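Local coordinates for flagellar pocket-related cytoskeletal protein (Trypanosoma brucei, PDB 6SJQ) that belongs to the flagellar pocket collar of the parasite and, through its N-terminal ubiquitin-fold domain, probably binds partner proteins, at residues 36-39 against 40-44; 43-46 against 47-50. All coordinates share one frame; numbering follows the deposited sequence. Where two conformers were deposited one is given.

Both interactions lie on helix 31-49, the single helix packed against the mixed sheet of this ubiquitin-fold domain, and they share Ser43 and Asn44, with centres about 10 Å apart. Interaction 1 sits in the middle of the helix, about 7 Å from the centre of the chain: Ala38, Ala41 and Phe42 are buried, and its polar side chains bond to a backbone carbonyl, to a water or, in Glu39 and Ser43, to the loop that carries Phe59 and Ser61. Interaction 2 covers the C-terminal end of the helix, about 13 Å from that centre. Buried Glu45 and Ile46 still serve the inner side there, but the distinctive bond is ionic, between Glu45 and exposed Arg49, and the helical hydrogen bonding ends with a weak bond from Arg50.

Interaction 1: 36-39 against 40-44; sequences RSAE and TAFSN
Ser43 carries OG beside its own backbone N (chi1 -70°), which turns the hydroxyl back along the helix to donate to Glu39 O, 2.8 Å from OG. The same carbonyl accepts the amide Ser43 N at 2.9 Å, and the two donors reach it from opposite faces of its plane, so Glu39 O is gripped twice. Serine suits this position because its short hydroxyl can serve two partners: OG is also hydrogen-bonded to Phe59 N in a neighbouring loop. Phe42 has a similar first torsion (chi1 -70°), which lays CD2 3.2 Å from Ala38 O while the amide Phe42 N bonds that oxygen at 2.9 Å. Its CE2 rests 4.3 Å from Ala38 CB; a small methyl suits a place where the ring comes this close, and both side chains reach Val10 of strand 6-14. Ala41, equally small, packs on Phe21 of strand 17-25. On the exposed side, a water joins Arg36 and Thr40 one turn apart, accepting from Arg36 NE at 3.2 Å and lying 3.1 Å from Thr40 OG1. The carboxylate of Glu39 runs out along an extended chain to Ser61 OG, tying the helix to the loop that leads into strand 63-68. Ala38, Ala41 and Phe42 against the sheet, with exposed Arg36 and Thr40 on another side, make this the amphipathic helix of a ubiquitin (beta-grasp) fold.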
loop_
_atom_site.group_PDB
_atom_site.type_symbol
_atom_site.label_atom_id
_atom_site.label_comp_id
_atom_site.label_asym_id
_atom_site.label_seq_id
_atom_site.Cartn_x
_atom_site.Cartn_y
_atom_site.Cartn_z
ATOM N N ARG A 36 -1.908 -4.675 8.116
ATOM C CA ARG A 36 -2.269 -6.042 7.755
ATOM C C ARG A 36 -3.066 -6.068 6.449
ATOM O O ARG A 36 -2.826 -6.930 5.582
ATOM C CB ARG A 36 -3.068 -6.717 8.870
ATOM C CG ARG A 36 -3.338 -8.188 8.569
ATOM C CD ARG A 36 -4.371 -8.800 9.506
ATOM N NE ARG A 36 -5.617 -9.108 8.805
ATOM C CZ ARG A 36 -6.574 -9.891 9.292
ATOM N NH1 ARG A 36 -6.433 -10.451 10.487
ATOM N NH2 ARG A 36 -7.674 -10.117 8.586
ATOM N N SER A 37 -3.998 -5.125 6.304
ATOM C CA SER A 37 -4.813 -5.019 5.093
ATOM C C SER A 37 -3.943 -4.703 3.879
ATOM O O SER A 37 -4.084 -5.313 2.820
ATOM C CB SER A 37 -5.883 -3.941 5.257
ATOM O OG SER A 37 -6.739 -3.915 4.126
ATOM N N ALA A 38 -3.029 -3.748 4.039
ATOM C CA ALA A 38 -2.114 -3.369 2.963
ATOM C C ALA A 38 -1.154 -4.495 2.571
ATOM O O ALA A 38 -0.951 -4.748 1.394
ATOM C CB ALA A 38 -1.331 -2.130 3.350
ATOM N N GLU A 39 -0.572 -5.174 3.550
ATOM C CA GLU A 39 0.339 -6.280 3.233
ATOM C C GLU A 39 -0.376 -7.419 2.510
ATOM O O GLU A 39 0.181 -8.043 1.598
ATOM C CB GLU A 39 1.069 -6.787 4.497
ATOM C CG GLU A 39 2.110 -5.817 5.002
ATOM C CD GLU A 39 2.857 -6.333 6.215
ATOM O OE1 GLU A 39 2.345 -7.238 6.908
ATOM O OE2 GLU A 39 3.962 -5.818 6.485
ATOM N N THR A 40 -1.617 -7.681 2.892
ATOM C CA THR A 40 -2.395 -8.702 2.222
ATOM C C THR A 40 -2.637 -8.290 0.767
ATOM O O THR A 40 -2.396 -9.084 -0.151
ATOM C CB THR A 40 -3.741 -8.936 2.924
ATOM O OG1 THR A 40 -3.487 -9.521 4.210
ATOM C CG2 THR A 40 -4.625 -9.878 2.094
ATOM N N ALA A 41 -3.082 -7.051 0.553
ATOM C CA ALA A 41 -3.396 -6.589 -0.814
ATOM C C ALA A 41 -2.159 -6.599 -1.711
ATOM O O ALA A 41 -2.207 -7.052 -2.855
ATOM C CB ALA A 41 -4.011 -5.202 -0.778
ATOM N N PHE A 42 -1.037 -6.110 -1.193
ATOM C CA PHE A 42 0.179 -6.050 -2.005
ATOM C C PHE A 42 0.779 -7.440 -2.221
ATOM O O PHE A 42 1.408 -7.687 -3.254
ATOM C CB PHE A 42 1.205 -5.099 -1.368
ATOM C CG PHE A 42 0.814 -3.634 -1.431
ATOM C CD1 PHE A 42 0.307 -3.071 -2.596
ATOM C CD2 PHE A 42 0.977 -2.822 -0.326
ATOM C CE1 PHE A 42 -0.049 -1.707 -2.629
ATOM C CE2 PHE A 42 0.638 -1.468 -0.358
ATOM C CZ PHE A 42 0.123 -0.916 -1.506
ATOM N N SER A 43 0.602 -8.338 -1.249
ATOM C CA SER A 43 1.105 -9.707 -1.401
ATOM C C SER A 43 0.290 -10.374 -2.480
ATOM O O SER A 43 0.843 -11.112 -3.304
ATOM C CB SER A 43 1.031 -10.516 -0.111
ATOM O OG SER A 43 1.973 -10.051 0.845
ATOM N N ASN A 44 -1.014 -10.095 -2.503
ATOM C CA ASN A 44 -1.869 -10.623 -3.569
ATOM C C ASN A 44 -1.472 -10.085 -4.930
ATOM O O ASN A 44 -1.465 -10.832 -5.912
ATOM C CB ASN A 44 -3.348 -10.364 -3.299
ATOM C CG ASN A 44 -3.888 -11.252 -2.197
ATOM O OD1 ASN A 44 -3.272 -12.274 -1.853
ATOM N ND2 ASN A 44 -5.040 -10.874 -1.631
HETATM O O HOH W 1 -6.175 -8.887 5.692
#

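Interaction 2: 43-46 against 47-50; sequences SNEI and SLRR
Ser43 O accepts the amide Ser47 N at 3.0 Å, beginning the C-terminal end of the amphipathic helix that packs on the sheet of this ubiquitin fold. Asn44 O takes Leu48 N in the same i to i+4 pattern. Glu45 meets Arg49 through both backbone and side chain. Its CG stands anti to the backbone N (chi1 -179°) and the chain bends at chi2, bringing the carboxylate alongside the next turn, while its side chain also touches Val19 and Phe21 of strand 17-25. Glutamate fits because its flexible chain can lie against the sheet and still offer a carboxylate to Arg49. Ile46, branched and apolar, packs on His57 of the following loop; its carbonyl receives a weak bond from Arg50 N at 2.8 Å, as the chain leaves helical geometry. Arg50 itself reaches Val54 O through NH1. Leu48 CD2 lies 3.8 Å above the centre of the Arg49 guanidinium, covering one face of it. The salt bridge comes at that group's edge: Arg49 NE donates to Glu45 OE2 at 2.8 Å, nearly straight at 165°, from above the carboxylate plane, with the two planes 68° apart.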
loop_
_atom_site.group_PDB
_atom_site.type_symbol
_atom_site.label_atom_id
_atom_site.label_comp_id
_atom_site.label_asym_id
_atom_site.label_seq_id
_atom_site.Cartn_x
_atom_site.Cartn_y
_atom_site.Cartn_z
ATOM N N SER A 43 0.602 -8.338 -1.249
ATOM C CA SER A 43 1.105 -9.707 -1.401
ATOM C C SER A 43 0.290 -10.374 -2.480
ATOM O O SER A 43 0.843 -11.112 -3.304
ATOM C CB SER A 43 1.031 -10.516 -0.111
ATOM O OG SER A 43 1.973 -10.051 0.845
ATOM N N ASN A 44 -1.014 -10.095 -2.503
ATOM C CA ASN A 44 -1.869 -10.623 -3.569
ATOM C C ASN A 44 -1.472 -10.085 -4.930
ATOM O O ASN A 44 -1.465 -10.832 -5.912
ATOM C CB ASN A 44 -3.348 -10.364 -3.299
ATOM C CG ASN A 44 -3.888 -11.252 -2.197
ATOM O OD1 ASN A 44 -3.272 -12.274 -1.853
ATOM N ND2 ASN A 44 -5.040 -10.874 -1.631
ATOM N N GLU A 45 -1.124 -8.798 -4.988
ATOM C CA GLU A 45 -0.645 -8.195 -6.233
ATOM C C GLU A 45 0.675 -8.826 -6.685
ATOM O O GLU A 45 0.823 -9.167 -7.860
ATOM C CB GLU A 45 -0.529 -6.668 -6.081
ATOM C CG GLU A 45 -0.060 -5.939 -7.339
ATOM C CD GLU A 45 -1.131 -5.793 -8.397
ATOM O OE1 GLU A 45 -2.259 -6.305 -8.216
ATOM O OE2 GLU A 45 -0.851 -5.145 -9.427
ATOM N N ILE A 46 1.635 -8.991 -5.771
ATOM C CA ILE A 46 2.867 -9.710 -6.103
ATOM C C ILE A 46 2.604 -11.100 -6.690
ATOM O O ILE A 46 3.187 -11.451 -7.725
ATOM C CB ILE A 46 3.817 -9.847 -4.894
ATOM C CG1 ILE A 46 4.379 -8.471 -4.519
ATOM C CG2 ILE A 46 4.961 -10.854 -5.192
ATOM C CD1 ILE A 46 5.121 -8.486 -3.155
ATOM N N SER A 47 1.723 -11.875 -6.055
ATOM C CA SER A 47 1.436 -13.235 -6.525
ATOM C C SER A 47 0.883 -13.224 -7.945
ATOM O O SER A 47 1.273 -14.064 -8.783
ATOM C CB SER A 47 0.437 -13.932 -5.608
ATOM O OG SER A 47 0.597 -15.334 -5.716
ATOM N N LEU A 48 -0.017 -12.286 -8.206
ATOM C CA LEU A 48 -0.642 -12.129 -9.515
ATOM C C LEU A 48 0.377 -11.728 -10.582
ATOM O O LEU A 48 0.356 -12.259 -11.700
ATOM C CB LEU A 48 -1.710 -11.037 -9.433
ATOM C CG LEU A 48 -2.284 -10.673 -10.799
ATOM C CD1 LEU A 48 -3.030 -11.864 -11.400
ATOM C CD2 LEU A 48 -3.180 -9.480 -10.677
ATOM N N ARG A 49 1.263 -10.796 -10.238
ATOM C CA ARG A 49 2.192 -10.196 -11.219
ATOM C C ARG A 49 3.518 -10.952 -11.379
ATOM O O ARG A 49 4.290 -10.685 -12.307
ATOM C CB ARG A 49 2.514 -8.730 -10.838
ATOM C CG ARG A 49 1.329 -7.806 -10.639
ATOM C CD ARG A 49 0.589 -7.549 -11.923
ATOM N NE ARG A 49 -0.592 -6.720 -11.697
ATOM C CZ ARG A 49 -1.540 -6.494 -12.609
ATOM N NH1 ARG A 49 -1.446 -7.040 -13.817
ATOM N NH2 ARG A 49 -2.584 -5.723 -12.308
ATOM N N ARG A 50 3.800 -11.871 -10.459
ATOM C CA ARG A 50 5.098 -12.527 -10.393
ATOM C C ARG A 50 5.480 -13.137 -11.729
ATOM O O ARG A 50 4.759 -13.981 -12.239
ATOM C CB ARG A 50 5.060 -13.647 -9.365
ATOM C CG ARG A 50 6.419 -14.206 -9.024
ATOM C CD ARG A 50 6.330 -15.231 -7.889
ATOM N NE ARG A 50 5.317 -16.254 -8.134
ATOM C CZ ARG A 50 5.494 -17.323 -8.909
ATOM N NH1 ARG A 50 6.646 -17.517 -9.539
ATOM N NH2 ARG A 50 4.508 -18.197 -9.063
HETATM O O HOH W 2 -4.343 -5.025 -9.459
#